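Local coordinates for protein probable glutathione S-transferase (Bordetella bronchiseptica RB50, PDB 3H1N) that is a probable glutathione S-transferase, expected to conjugate glutathione to electrophilic compounds, at residues I90-G95 against W110-Q115. Numbering follows the deposited sequence.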
ATOM      1  N   ILE B  90       2.068   9.395  -4.634  1.00  9.42           N
ATOM      2  CA  ILE B  90       2.959  10.447  -5.135  1.00  9.18           C
ATOM      3  C   ILE B  90       3.586   9.977  -6.446  1.00  8.75           C
ATOM      4  O   ILE B  90       3.543  10.689  -7.448  1.00  8.65           O
ATOM      5  CB  ILE B  90       4.028  10.858  -4.089  1.00  9.52           C
ATOM      6  CG1 ILE B  90       3.344  11.478  -2.849  1.00  9.23           C
ATOM      7  CG2 ILE B  90       5.052  11.827  -4.702  1.00  9.60           C
ATOM      8  CD1 ILE B  90       4.258  11.543  -1.618  1.00 10.73           C
ATOM      9  N   LEU B  91       4.096   8.747  -6.453  1.00  8.22           N
ATOM     10  CA  LEU B  91       4.812   8.233  -7.626  1.00  8.02           C
ATOM     11  C   LEU B  91       3.877   8.009  -8.812  1.00  7.49           C
ATOM     12  O   LEU B  91       4.254   8.309  -9.939  1.00  8.63           O
ATOM     13  CB  LEU B  91       5.587   6.957  -7.283  1.00  8.08           C
ATOM     14  CG  LEU B  91       6.826   7.116  -6.396  1.00  9.08           C
ATOM     15  CD1 LEU B  91       7.309   5.759  -5.851  1.00  9.85           C
ATOM     16  CD2 LEU B  91       7.940   7.834  -7.157  1.00  7.33           C
ATOM     17  N   LEU B  92       2.666   7.504  -8.550  1.00  7.41           N
ATOM     18  CA  LEU B  92       1.610   7.411  -9.567  1.00  7.44           C
ATOM     19  C   LEU B  92       1.390   8.743 -10.334  1.00  7.48           C
ATOM     20  O   LEU B  92       1.226   8.749 -11.565  1.00  6.94           O
ATOM     21  CB  LEU B  92       0.282   6.957  -8.932  1.00  7.38           C
ATOM     22  CG  LEU B  92      -0.891   6.707  -9.885  1.00  8.65           C
ATOM     23  CD1 LEU B  92      -0.679   5.441 -10.708  1.00 10.50           C
ATOM     24  CD2 LEU B  92      -2.240   6.657  -9.112  1.00  7.59           C
ATOM     25  N   PHE B  93       1.359   9.853  -9.601  1.00  7.68           N
ATOM     26  CA  PHE B  93       1.222  11.170 -10.213  1.00  8.23           C
ATOM     27  C   PHE B  93       2.420  11.474 -11.110  1.00  8.69           C
ATOM     28  O   PHE B  93       2.251  11.913 -12.250  1.00  8.45           O
ATOM     29  CB  PHE B  93       1.028  12.280  -9.155  1.00  8.46           C
ATOM     30  CG  PHE B  93       1.228  13.663  -9.703  1.00  9.34           C
ATOM     31  CD1 PHE B  93       0.297  14.215 -10.591  1.00 10.37           C
ATOM     32  CD2 PHE B  93       2.371  14.389  -9.381  1.00 12.05           C
ATOM     33  CE1 PHE B  93       0.490  15.495 -11.130  1.00 11.96           C
ATOM     34  CE2 PHE B  93       2.589  15.681  -9.926  1.00 11.92           C
ATOM     35  CZ  PHE B  93       1.644  16.229 -10.793  1.00 11.24           C
ATOM     36  N   LEU B  94       3.624  11.230 -10.597  1.00  8.72           N
ATOM     37  CA  LEU B  94       4.840  11.513 -11.370  1.00  9.02           C
ATOM     38  C   LEU B  94       4.929  10.656 -12.621  1.00  9.56           C
ATOM     39  O   LEU B  94       5.411  11.116 -13.670  1.00  9.67           O
ATOM     40  CB  LEU B  94       6.094  11.333 -10.510  1.00  8.52           C
ATOM     41  CG  LEU B  94       6.121  12.204  -9.249  1.00 10.08           C
ATOM     42  CD1 LEU B  94       7.376  11.950  -8.413  1.00 11.59           C
ATOM     43  CD2 LEU B  94       5.985  13.700  -9.606  1.00 10.36           C
ATOM     44  N   GLY B  95       4.466   9.415 -12.501  1.00 10.07           N
ATOM     45  CA  GLY B  95       4.421   8.498 -13.636  1.00 10.61           C
ATOM     46  C   GLY B  95       3.503   8.971 -14.753  1.00 10.36           C
ATOM     47  O   GLY B  95       3.838   8.845 -15.936  1.00 10.62           O
ATOM     48  N   TRP B 110       0.254  -1.867 -14.016  1.00  8.55           N
ATOM     49  CA  TRP B 110       1.341  -2.811 -13.738  1.00  8.66           C
ATOM     50  C   TRP B 110       2.420  -2.162 -12.881  1.00  8.59           C
ATOM     51  O   TRP B 110       2.844  -2.735 -11.874  1.00  8.18           O
ATOM     52  CB  TRP B 110       1.911  -3.380 -15.052  1.00  8.71           C
ATOM     53  CG  TRP B 110       3.163  -4.240 -14.968  1.00  8.52           C
ATOM     54  CD1 TRP B 110       4.323  -4.060 -15.684  1.00  8.97           C
ATOM     55  CD2 TRP B 110       3.371  -5.409 -14.157  1.00  9.10           C
ATOM     56  NE1 TRP B 110       5.238  -5.047 -15.366  1.00 10.07           N
ATOM     57  CE2 TRP B 110       4.678  -5.888 -14.438  1.00 10.65           C
ATOM     58  CE3 TRP B 110       2.581  -6.099 -13.218  1.00 10.11           C
ATOM     59  CZ2 TRP B 110       5.218  -7.021 -13.803  1.00 11.60           C
ATOM     60  CZ3 TRP B 110       3.110  -7.232 -12.593  1.00 11.24           C
ATOM     61  CH2 TRP B 110       4.422  -7.680 -12.886  1.00 11.22           C
ATOM     62  N   VAL B 111       2.849  -0.961 -13.264  1.00  8.74           N
ATOM     63  CA  VAL B 111       3.825  -0.221 -12.473  1.00  8.29           C
ATOM     64  C   VAL B 111       3.300   0.092 -11.059  1.00  8.59           C
ATOM     65  O   VAL B 111       4.045  -0.024 -10.080  1.00  8.73           O
ATOM     66  CB  VAL B 111       4.356   1.041 -13.228  1.00  9.36           C
ATOM     67  CG1 VAL B 111       5.233   1.920 -12.322  1.00  8.90           C
ATOM     68  CG2 VAL B 111       5.170   0.596 -14.431  1.00  7.29           C
ATOM     69  N   ASN B 112       2.030   0.478 -10.968  1.00  7.68           N
ATOM     70  CA  ASN B 112       1.413   0.784  -9.683  1.00  8.45           C
ATOM     71  C   ASN B 112       1.409  -0.443  -8.755  1.00  8.45           C
ATOM     72  O   ASN B 112       1.803  -0.333  -7.587  1.00  8.60           O
ATOM     73  CB  ASN B 112      -0.013   1.341  -9.864  1.00  7.81           C
ATOM     74  CG  ASN B 112      -0.605   1.887  -8.566  1.00  6.94           C
ATOM     75  OD1 ASN B 112       0.053   2.622  -7.833  1.00  8.71           O
ATOM     76  ND2 ASN B 112      -1.873   1.542  -8.290  1.00  7.21           N
ATOM     77  N   GLN B 113       1.034  -1.610  -9.275  1.00  8.44           N
ATOM     78  CA  GLN B 113       1.049  -2.792  -8.418  1.00  9.56           C
ATOM     79  C   GLN B 113       2.454  -3.235  -8.042  1.00  9.42           C
ATOM     80  O   GLN B 113       2.671  -3.686  -6.925  1.00 10.07           O
ATOM     81  CB  GLN B 113       0.207  -3.950  -8.958  1.00  9.69           C
ATOM     82  CG  GLN B 113       0.778  -4.743 -10.101  1.00 10.94           C
ATOM     83  CD  GLN B 113      -0.128  -5.918 -10.459  1.00 10.54           C
ATOM     84  OE1 GLN B 113      -1.251  -5.722 -10.895  1.00 10.82           O
ATOM     85  NE2 GLN B 113       0.360  -7.136 -10.260  1.00 11.41           N
ATOM     86  N   LEU B 114       3.404  -3.093  -8.961  1.00  9.26           N
ATOM     87  CA  LEU B 114       4.801  -3.365  -8.635  1.00  9.05           C
ATOM     88  C   LEU B 114       5.268  -2.460  -7.493  1.00  9.23           C
ATOM     89  O   LEU B 114       5.892  -2.931  -6.534  1.00  8.83           O
ATOM     90  CB  LEU B 114       5.692  -3.174  -9.856  1.00  8.97           C
ATOM     91  CG  LEU B 114       5.706  -4.291 -10.915  1.00 10.39           C
ATOM     92  CD1 LEU B 114       6.401  -3.806 -12.198  1.00 10.35           C
ATOM     93  CD2 LEU B 114       6.369  -5.587 -10.376  1.00 10.35           C
ATOM     94  N   GLN B 115       4.956  -1.166  -7.594  1.00  9.16           N
ATOM     95  CA  GLN B 115       5.298  -0.215  -6.529  1.00  9.51           C
ATOM     96  C   GLN B 115       4.651  -0.565  -5.189  1.00  9.29           C
ATOM     97  O   GLN B 115       5.297  -0.469  -4.144  1.00  9.45           O
ATOM     98  CB  GLN B 115       4.979   1.244  -6.926  1.00  9.89           C
ATOM     99  CG  GLN B 115       5.425   2.296  -5.874  1.00 10.12           C
ATOM    100  CD  GLN B 115       6.946   2.395  -5.722  1.00 10.15           C
ATOM    101  OE1 GLN B 115       7.464   2.515  -4.595  1.00 13.21           O
ATOM    102  NE2 GLN B 115       7.662   2.363  -6.835  1.00  8.06           N
TER
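Leu92 and Asn112 mark the closest backbone approach of two antiparallel helical segments, their CA atoms 6.6 Å apart. No hydrogen bond joins 90-95 to 110-115; the two pairs that touch do so through side chains, all buried but Leu92. In the first, Leu91 sets a methyl over the face of the Gln115 amide: Leu91 CD1 is 3.4 Å from Gln115 CD, with Gln115 OE1 at 3.5 Å and Gln115 NE2 at 3.6 Å, spacings that place the methyl above the group's centre. CG anti to the backbone N (chi1 -175°) and a bend at chi2 (67°) bring the Gln115 amide to Leu91, and chi3 (-139°) turns its face to the methyl, while NE2 hydrogen-bonds Ser187 OG. The second pair is looser, Leu92 CD1 standing 4.1 Å from Asn112 OD1. The Asn112 amide is held across the dimer, its ND2 bonding Asn89 OD1 of the second subunit, whose Asn112 also packs on Leu92. As in other glutathione transferases, helix 87-97 closes the thioredoxin-like domain and helix 105-127 opens the all-helical one, making this an interdomain contact whose Leu92-Asn112 side lies in the dimer interface. Helix 34-43 packs on Leu91 through Ala40, and Tyr183 of helix 183-198 touches Leu91 and Gln115.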